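Local structure of endo-beta-mannanase (Opitutaceae bacterium TAV5, 7BOB) at residues A[83-88]-A[142-147]; A[136-141]-A[180-185]. The protein probably hydrolyses beta-1,4-linked mannosides, releasing sugar from chain ends, as a homotrimeric exo-acting enzyme of glycoside hydrolase family 5 in the termite hindgut. All coordinates share one frame; numbering follows the deposited sequence.

Contact 1: A[83-88]-A[142-147]; sequences RLLDAC and KPFATH
This is a loop-to-helix aromatic contact on the outside of the barrel: Phe144, just beyond the end of helix 124-141, lays its ring against Leu85 and Asp86 of helix 75-89. The heart of the contact is a CH-pi interaction. Leu85 CB stands 3.6 Å from the centroid of the Phe144 ring and only 5° off the ring normal, so the beta carbon, not the end of the leucine, covers the middle of that face. The isobutyl group then runs on along the CD2-CE2 side of the ring, where Leu85 CD1 meets Phe144 CD2 at 3.7 Å. The first torsion of Phe144 sets CG anti to its carbonyl carbon (chi1 -58°) and carries the ring out to the helix. The helix belongs to the outer layer of a (beta/alpha)8 barrel, the fold of family 5: 75-89 links strands 56-62 and 94-101, while 142-147 leads from the next helix to strand 151-154. Leu85 also packs on Phe59 of strand 56-62, and Ala87, on another side of the helix, touches Phe43 and Leu46 of helix 39-51. Farther along the ring, Phe144 CE1 lies 3.8 Å from Asp86 N, obliquely placed, and 4.1 Å from Asp86 OD1, with the carboxylate plane turned 83° from the ring. The other carboxylate oxygen, OD2, is near Glu90 OE2, a pairing of like charges that may favour protonation of one of them. The turn bearing the ring is tied by its own backbone, with His147 N bonded to Phe144 O at 2.7 Å and Ala145 N to Lys142 O at 3.0 Å. Putting an alanine in place of Phe144 would probably open a gap between loop and helix, leaving Leu85 CB without the ring face it rests on.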
ATOM      1  N   ARG A  83      32.427 -34.558 -12.458  1.00 52.25           N
ATOM      2  CA  ARG A  83      33.605 -34.689 -11.598  1.00 47.82           C
ATOM      3  C   ARG A  83      33.241 -34.455 -10.132  1.00 50.03           C
ATOM      4  O   ARG A  83      33.748 -35.150  -9.244  1.00 48.32           O
ATOM      5  CB  ARG A  83      34.711 -33.731 -12.063  1.00 53.41           C
ATOM      6  CG  ARG A  83      35.231 -34.016 -13.529  1.00 62.06           C
ATOM      7  CD  ARG A  83      36.533 -33.268 -13.882  1.00 55.52           C
ATOM      8  NE  ARG A  83      37.605 -33.720 -13.001  1.00 71.43           N
ATOM      9  CZ  ARG A  83      38.896 -33.794 -13.330  1.00 76.39           C
ATOM     10  NH1 ARG A  83      39.311 -33.433 -14.545  1.00 73.66           N
ATOM     11  NH2 ARG A  83      39.777 -34.231 -12.430  1.00 72.88           N
ATOM     12  N   LEU A  84      32.338 -33.493  -9.864  1.00 47.64           N
ATOM     13  CA  LEU A  84      31.889 -33.251  -8.497  1.00 46.59           C
ATOM     14  C   LEU A  84      31.118 -34.447  -7.955  1.00 47.80           C
ATOM     15  O   LEU A  84      31.413 -34.924  -6.858  1.00 49.62           O
ATOM     16  CB  LEU A  84      31.029 -31.981  -8.432  1.00 45.69           C
ATOM     17  CG  LEU A  84      30.602 -31.423  -7.075  1.00 48.00           C
ATOM     18  CD1 LEU A  84      31.798 -31.200  -6.170  1.00 47.93           C
ATOM     19  CD2 LEU A  84      29.837 -30.099  -7.284  1.00 46.12           C
ATOM     20  N   LEU A  85      30.116 -34.934  -8.702  1.00 47.97           N
ATOM     21  CA  LEU A  85      29.329 -36.078  -8.247  1.00 46.80           C
ATOM     22  C   LEU A  85      30.226 -37.248  -7.902  1.00 52.28           C
ATOM     23  O   LEU A  85      30.052 -37.906  -6.864  1.00 51.71           O
ATOM     24  CB  LEU A  85      28.333 -36.492  -9.325  1.00 46.25           C
ATOM     25  CG  LEU A  85      27.265 -35.440  -9.627  1.00 51.10           C
ATOM     26  CD1 LEU A  85      26.537 -35.740 -10.928  1.00 47.29           C
ATOM     27  CD2 LEU A  85      26.280 -35.356  -8.439  1.00 46.24           C
ATOM     28  N   ASP A  86      31.215 -37.495  -8.761  1.00 53.82           N
ATOM     29  CA  ASP A  86      32.182 -38.563  -8.539  1.00 54.91           C
ATOM     30  C   ASP A  86      32.995 -38.320  -7.273  1.00 50.80           C
ATOM     31  O   ASP A  86      33.113 -39.199  -6.413  1.00 51.68           O
ATOM     32  CB  ASP A  86      33.083 -38.643  -9.767  1.00 57.96           C
ATOM     33  CG  ASP A  86      33.726 -39.975  -9.926  1.00 64.71           C
ATOM     34  OD1 ASP A  86      33.053 -40.888 -10.455  1.00 70.37           O
ATOM     35  OD2 ASP A  86      34.910 -40.091  -9.534  1.00 66.18           O
ATOM     36  N   ALA A  87      33.534 -37.108  -7.123  1.00 50.18           N
ATOM     37  CA  ALA A  87      34.376 -36.825  -5.966  1.00 50.08           C
ATOM     38  C   ALA A  87      33.604 -36.935  -4.648  1.00 52.61           C
ATOM     39  O   ALA A  87      34.186 -37.356  -3.639  1.00 50.72           O
ATOM     40  CB  ALA A  87      34.994 -35.442  -6.115  1.00 51.28           C
ATOM     41  N   CYS A  88      32.311 -36.543  -4.620  1.00 50.69           N
ATOM     42  CA  CYS A  88      31.512 -36.708  -3.400  1.00 49.96           C
ATOM     43  C   CYS A  88      31.265 -38.175  -3.086  1.00 50.91           C
ATOM     44  O   CYS A  88      31.322 -38.579  -1.919  1.00 51.50           O
ATOM     45  CB  CYS A  88      30.154 -36.011  -3.493  1.00 49.95           C
ATOM     46  SG  CYS A  88      30.180 -34.237  -3.786  1.00 50.93           S
ATOM     47  N   LYS A 142      21.625 -39.327 -13.501  1.00 52.37           N
ATOM     48  CA  LYS A 142      21.201 -40.726 -13.512  1.00 61.16           C
ATOM     49  C   LYS A 142      22.329 -41.706 -13.196  1.00 56.03           C
ATOM     50  O   LYS A 142      22.087 -42.641 -12.414  1.00 57.75           O
ATOM     51  CB  LYS A 142      20.544 -41.073 -14.859  1.00 61.15           C
ATOM     52  CG  LYS A 142      19.882 -42.447 -14.859  1.00 62.02           C
ATOM     53  CD  LYS A 142      19.070 -42.703 -16.130  1.00 65.12           C
ATOM     54  CE  LYS A 142      18.361 -44.053 -16.059  1.00 65.81           C
ATOM     55  NZ  LYS A 142      17.927 -44.536 -17.395  1.00 64.72           N
ATOM     56  N   PRO A 143      23.559 -41.546 -13.708  1.00 55.31           N
ATOM     57  CA  PRO A 143      24.640 -42.466 -13.306  1.00 56.51           C
ATOM     58  C   PRO A 143      24.961 -42.426 -11.826  1.00 59.20           C
ATOM     59  O   PRO A 143      25.756 -43.255 -11.367  1.00 56.17           O
ATOM     60  CB  PRO A 143      25.836 -42.000 -14.149  1.00 57.74           C
ATOM     61  CG  PRO A 143      25.223 -41.426 -15.375  1.00 56.20           C
ATOM     62  CD  PRO A 143      23.963 -40.718 -14.862  1.00 55.15           C
ATOM     63  N   PHE A 144      24.376 -41.512 -11.056  1.00 55.66           N
ATOM     64  CA  PHE A 144      24.621 -41.495  -9.619  1.00 56.22           C
ATOM     65  C   PHE A 144      23.342 -41.668  -8.809  1.00 54.26           C
ATOM     66  O   PHE A 144      23.362 -41.470  -7.593  1.00 54.87           O
ATOM     67  CB  PHE A 144      25.338 -40.204  -9.224  1.00 57.76           C
ATOM     68  CG  PHE A 144      26.641 -40.008  -9.936  1.00 52.33           C
ATOM     69  CD1 PHE A 144      27.827 -40.446  -9.363  1.00 54.92           C
ATOM     70  CD2 PHE A 144      26.681 -39.412 -11.183  1.00 55.30           C
ATOM     71  CE1 PHE A 144      29.028 -40.285 -10.008  1.00 54.69           C
ATOM     72  CE2 PHE A 144      27.883 -39.235 -11.840  1.00 54.91           C
ATOM     73  CZ  PHE A 144      29.058 -39.673 -11.246  1.00 56.83           C
ATOM     74  N   ALA A 145      22.261 -42.124  -9.455  1.00 55.21           N
ATOM     75  CA  ALA A 145      20.918 -42.065  -8.877  1.00 57.88           C
ATOM     76  C   ALA A 145      20.833 -42.667  -7.482  1.00 60.20           C
ATOM     77  O   ALA A 145      20.080 -42.166  -6.639  1.00 62.91           O
ATOM     78  CB  ALA A 145      19.923 -42.764  -9.805  1.00 58.23           C
ATOM     79  N   THR A 146      21.585 -43.729  -7.212  1.00 51.34           N
ATOM     80  CA  THR A 146      21.498 -44.365  -5.910  1.00 56.15           C
ATOM     81  C   THR A 146      22.417 -43.729  -4.882  1.00 55.89           C
ATOM     82  O   THR A 146      22.382 -44.125  -3.721  1.00 51.65           O
ATOM     83  CB  THR A 146      21.843 -45.860  -6.006  1.00 57.78           C
ATOM     84  OG1 THR A 146      23.202 -45.984  -6.442  1.00 56.28           O
ATOM     85  CG2 THR A 146      20.929 -46.566  -7.008  1.00 55.26           C
ATOM     86  N   HIS A 147      23.254 -42.774  -5.269  1.00 54.43           N
ATOM     87  CA  HIS A 147      24.112 -42.119  -4.291  1.00 58.44           C
ATOM     88  C   HIS A 147      23.687 -40.683  -4.015  1.00 59.73           C
ATOM     89  O   HIS A 147      24.411 -39.944  -3.340  1.00 59.58           O
ATOM     90  CB  HIS A 147      25.562 -42.187  -4.752  1.00 61.76           C
ATOM     91  CG  HIS A 147      25.986 -43.577  -5.113  1.00 64.80           C
ATOM     92  ND1 HIS A 147      25.950 -44.624  -4.210  1.00 62.41           N
ATOM     93  CD2 HIS A 147      26.388 -44.109  -6.291  1.00 62.33           C
ATOM     94  CE1 HIS A 147      26.347 -45.732  -4.808  1.00 66.26           C
ATOM     95  NE2 HIS A 147      26.627 -45.446  -6.071  1.00 67.43           N
TER

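Contact 2: A[136-141]-A[180-185]; sequences TITTHL and GAIREV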
ATOM      1  N   THR A 136      17.420 -32.468 -18.684  1.00 54.98           N
ATOM      2  CA  THR A 136      18.824 -32.568 -19.067  1.00 54.05           C
ATOM      3  C   THR A 136      19.718 -32.821 -17.863  1.00 53.77           C
ATOM      4  O   THR A 136      20.597 -33.687 -17.903  1.00 56.90           O
ATOM      5  CB  THR A 136      19.277 -31.304 -19.772  1.00 53.53           C
ATOM      6  OG1 THR A 136      18.487 -31.108 -20.951  1.00 55.41           O
ATOM      7  CG2 THR A 136      20.744 -31.428 -20.129  1.00 48.42           C
ATOM      8  N   ILE A 137      19.552 -32.037 -16.801  1.00 55.35           N
ATOM      9  CA  ILE A 137      20.400 -32.227 -15.628  1.00 52.88           C
ATOM     10  C   ILE A 137      20.153 -33.600 -15.024  1.00 54.12           C
ATOM     11  O   ILE A 137      21.099 -34.339 -14.730  1.00 56.64           O
ATOM     12  CB  ILE A 137      20.185 -31.110 -14.593  1.00 54.31           C
ATOM     13  CG1 ILE A 137      20.415 -29.735 -15.231  1.00 53.04           C
ATOM     14  CG2 ILE A 137      21.121 -31.320 -13.415  1.00 54.20           C
ATOM     15  CD1 ILE A 137      21.819 -29.555 -15.822  1.00 52.67           C
ATOM     16  N   THR A 138      18.877 -33.975 -14.865  1.00 52.55           N
ATOM     17  CA  THR A 138      18.560 -35.295 -14.324  1.00 54.51           C
ATOM     18  C   THR A 138      19.230 -36.398 -15.137  1.00 54.08           C
ATOM     19  O   THR A 138      19.730 -37.370 -14.573  1.00 51.45           O
ATOM     20  CB  THR A 138      17.045 -35.504 -14.280  1.00 56.45           C
ATOM     21  OG1 THR A 138      16.419 -34.394 -13.619  1.00 59.02           O
ATOM     22  CG2 THR A 138      16.699 -36.763 -13.511  1.00 54.31           C
ATOM     23  N   THR A 139      19.263 -36.252 -16.462  1.00 56.44           N
ATOM     24  CA  THR A 139      19.992 -37.198 -17.295  1.00 55.60           C
ATOM     25  C   THR A 139      21.431 -37.349 -16.815  1.00 56.59           C
ATOM     26  O   THR A 139      21.927 -38.470 -16.669  1.00 57.29           O
ATOM     27  CB  THR A 139      19.948 -36.754 -18.757  1.00 56.89           C
ATOM     28  OG1 THR A 139      18.694 -37.140 -19.331  1.00 57.98           O
ATOM     29  CG2 THR A 139      21.065 -37.409 -19.551  1.00 57.92           C
ATOM     30  N   HIS A 140      22.096 -36.240 -16.503  1.00 57.66           N
ATOM     31  CA  HIS A 140      23.482 -36.318 -16.059  1.00 57.14           C
ATOM     32  C   HIS A 140      23.639 -36.760 -14.616  1.00 55.12           C
ATOM     33  O   HIS A 140      24.763 -37.081 -14.214  1.00 59.55           O
ATOM     34  CB  HIS A 140      24.168 -34.976 -16.258  1.00 59.61           C
ATOM     35  CG  HIS A 140      24.483 -34.693 -17.683  1.00 57.27           C
ATOM     36  ND1 HIS A 140      25.737 -34.894 -18.219  1.00 60.01           N
ATOM     37  CD2 HIS A 140      23.696 -34.284 -18.702  1.00 56.02           C
ATOM     38  CE1 HIS A 140      25.717 -34.588 -19.502  1.00 54.31           C
ATOM     39  NE2 HIS A 140      24.490 -34.214 -19.820  1.00 61.42           N
ATOM     40  N   LEU A 141      22.563 -36.776 -13.835  1.00 52.83           N
ATOM     41  CA  LEU A 141      22.603 -37.336 -12.491  1.00 56.67           C
ATOM     42  C   LEU A 141      22.299 -38.821 -12.468  1.00 52.50           C
ATOM     43  O   LEU A 141      22.632 -39.492 -11.478  1.00 52.69           O
ATOM     44  CB  LEU A 141      21.587 -36.634 -11.575  1.00 51.89           C
ATOM     45  CG  LEU A 141      21.645 -35.113 -11.460  1.00 52.72           C
ATOM     46  CD1 LEU A 141      20.406 -34.629 -10.722  1.00 49.71           C
ATOM     47  CD2 LEU A 141      22.890 -34.700 -10.709  1.00 52.44           C
ATOM     48  N   GLY A 180       7.561 -33.517 -12.929  1.00 55.89           N
ATOM     49  CA  GLY A 180       7.268 -34.512 -13.945  1.00 57.02           C
ATOM     50  C   GLY A 180       8.416 -34.705 -14.917  1.00 57.51           C
ATOM     51  O   GLY A 180       8.691 -35.828 -15.353  1.00 56.40           O
ATOM     52  N   ALA A 181       9.102 -33.609 -15.263  1.00 57.24           N
ATOM     53  CA  ALA A 181      10.265 -33.692 -16.146  1.00 57.42           C
ATOM     54  C   ALA A 181      11.390 -34.480 -15.496  1.00 60.31           C
ATOM     55  O   ALA A 181      12.079 -35.264 -16.161  1.00 60.26           O
ATOM     56  CB  ALA A 181      10.751 -32.288 -16.506  1.00 54.80           C
ATOM     57  N   ILE A 182      11.609 -34.264 -14.198  1.00 56.08           N
ATOM     58  CA  ILE A 182      12.647 -35.007 -13.502  1.00 57.37           C
ATOM     59  C   ILE A 182      12.311 -36.493 -13.511  1.00 60.10           C
ATOM     60  O   ILE A 182      13.192 -37.352 -13.672  1.00 60.41           O
ATOM     61  CB  ILE A 182      12.816 -34.451 -12.077  1.00 53.70           C
ATOM     62  CG1 ILE A 182      13.652 -33.168 -12.106  1.00 52.31           C
ATOM     63  CG2 ILE A 182      13.437 -35.488 -11.140  1.00 53.49           C
ATOM     64  CD1 ILE A 182      13.321 -32.215 -10.950  1.00 57.46           C
ATOM     65  N   ARG A 183      11.026 -36.816 -13.387  1.00 57.27           N
ATOM     66  CA  ARG A 183      10.596 -38.202 -13.316  1.00 62.99           C
ATOM     67  C   ARG A 183      10.512 -38.868 -14.683  1.00 60.85           C
ATOM     68  O   ARG A 183      10.321 -40.086 -14.740  1.00 63.97           O
ATOM     69  CB  ARG A 183       9.248 -38.292 -12.586  1.00 59.22           C
ATOM     70  CG  ARG A 183       9.338 -37.930 -11.095  1.00 59.88           C
ATOM     71  CD  ARG A 183       8.128 -38.420 -10.288  1.00 56.73           C
ATOM     72  NE  ARG A 183       8.049 -37.749  -8.992  1.00 56.53           N
ATOM     73  CZ  ARG A 183       8.830 -38.021  -7.950  1.00 59.03           C
ATOM     74  NH1 ARG A 183       9.755 -38.979  -8.009  1.00 55.57           N
ATOM     75  NH2 ARG A 183       8.679 -37.336  -6.830  1.00 59.06           N
ATOM     76  N   GLU A 184      10.639 -38.111 -15.773  1.00 58.08           N
ATOM     77  CA  GLU A 184      10.817 -38.732 -17.082  1.00 62.99           C
ATOM     78  C   GLU A 184      12.169 -39.421 -17.198  1.00 62.11           C
ATOM     79  O   GLU A 184      12.358 -40.245 -18.098  1.00 64.63           O
ATOM     80  CB  GLU A 184      10.674 -37.697 -18.197  1.00 60.18           C
ATOM     81  CG  GLU A 184       9.240 -37.345 -18.534  1.00 61.15           C
ATOM     82  CD  GLU A 184       9.157 -36.220 -19.550  1.00 68.99           C
ATOM     83  OE1 GLU A 184      10.119 -36.075 -20.336  1.00 75.13           O
ATOM     84  OE2 GLU A 184       8.147 -35.469 -19.553  1.00 72.59           O
ATOM     85  N   VAL A 185      13.104 -39.100 -16.308  1.00 62.35           N
ATOM     86  CA  VAL A 185      14.425 -39.705 -16.292  1.00 61.65           C
ATOM     87  C   VAL A 185      14.628 -40.588 -15.067  1.00 60.66           C
ATOM     88  O   VAL A 185      15.166 -41.687 -15.181  1.00 61.42           O
ATOM     89  CB  VAL A 185      15.514 -38.613 -16.374  1.00 59.91           C
ATOM     90  CG1 VAL A 185      16.910 -39.208 -16.159  1.00 56.04           C
ATOM     91  CG2 VAL A 185      15.413 -37.880 -17.698  1.00 58.40           C
TER
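Thr138 OG1 is hydrogen-bonded to the carbonyl oxygen of Ala134, one turn back in its own helix, and with that bond made it rests against the hydrocarbon of Ile182, 3.4 Å from CG1. The two side chains cross at about a right angle, and Ile182 presents the start of its longer branch rather than its end. The other branch of Thr138 does the apolar work. With OG1 beside the backbone N (chi1 -51°), the methyl CG2 stands anti to that nitrogen and touches both Ile182 O and Val185 CB, each at 3.6 Å. Val185 comes alongside Thr138 in the opposite direction, its CG1 approaching Thr138 O at 3.7 Å, while its second methyl, CG2, lies 3.7 Å from Thr139 OG1. That hydroxyl makes a weak hydrogen bond to Arg135 O. Helices 124-141 and 168-183 are successive outer helices of the (beta/alpha)8 barrel, following strands 94-101 and 151-154. Their approach is close, with Thr138 CA and Ile182 CA 6.0 Å apart, where a small threonine faces the neighbour. Ile182 reaches further inward, onto Leu99 of strand 94-101 and Ile191 of strand 191-192, so it also packs against the barrel wall. Val185 N is bonded to Ile182 O at 3.2 Å, which ties the residue back to the preceding turn. Nearer the surface, Glu184 forms a salt bridge with Arg135, adding a charged tie to helix 124-141. No hydrogen bond crosses between the two segments: Thr138 OG1 spends its polarity on its own helix, Thr139 OG1 does so weakly, and what meets Ile182 and Val185 is chiefly the Thr138 methyl and the two hydroxyl oxygens, so the joint between the segments rests on shape and van der Waals fit.

Helix 124-141 and the loop that follows it stand in the middle: contact 1 uses the loop to reach the preceding barrel helix, 75-89, and contact 2 uses the helix's last turns to reach the following one, 168-183. Both are partly buried and lie in the outer layer, their centres about 14 Å apart. They meet where Leu85 CD1 of contact 1 packs on Leu141 CD2 of contact 2, at 3.8 Å. Contact 1 turns on one aromatic face, with a carboxylate at its more exposed margin; contact 2 sets threonine methyl and hydroxyl groups against isoleucine and valine, running from buried Thr138 and Ile182 out to exposed Thr139.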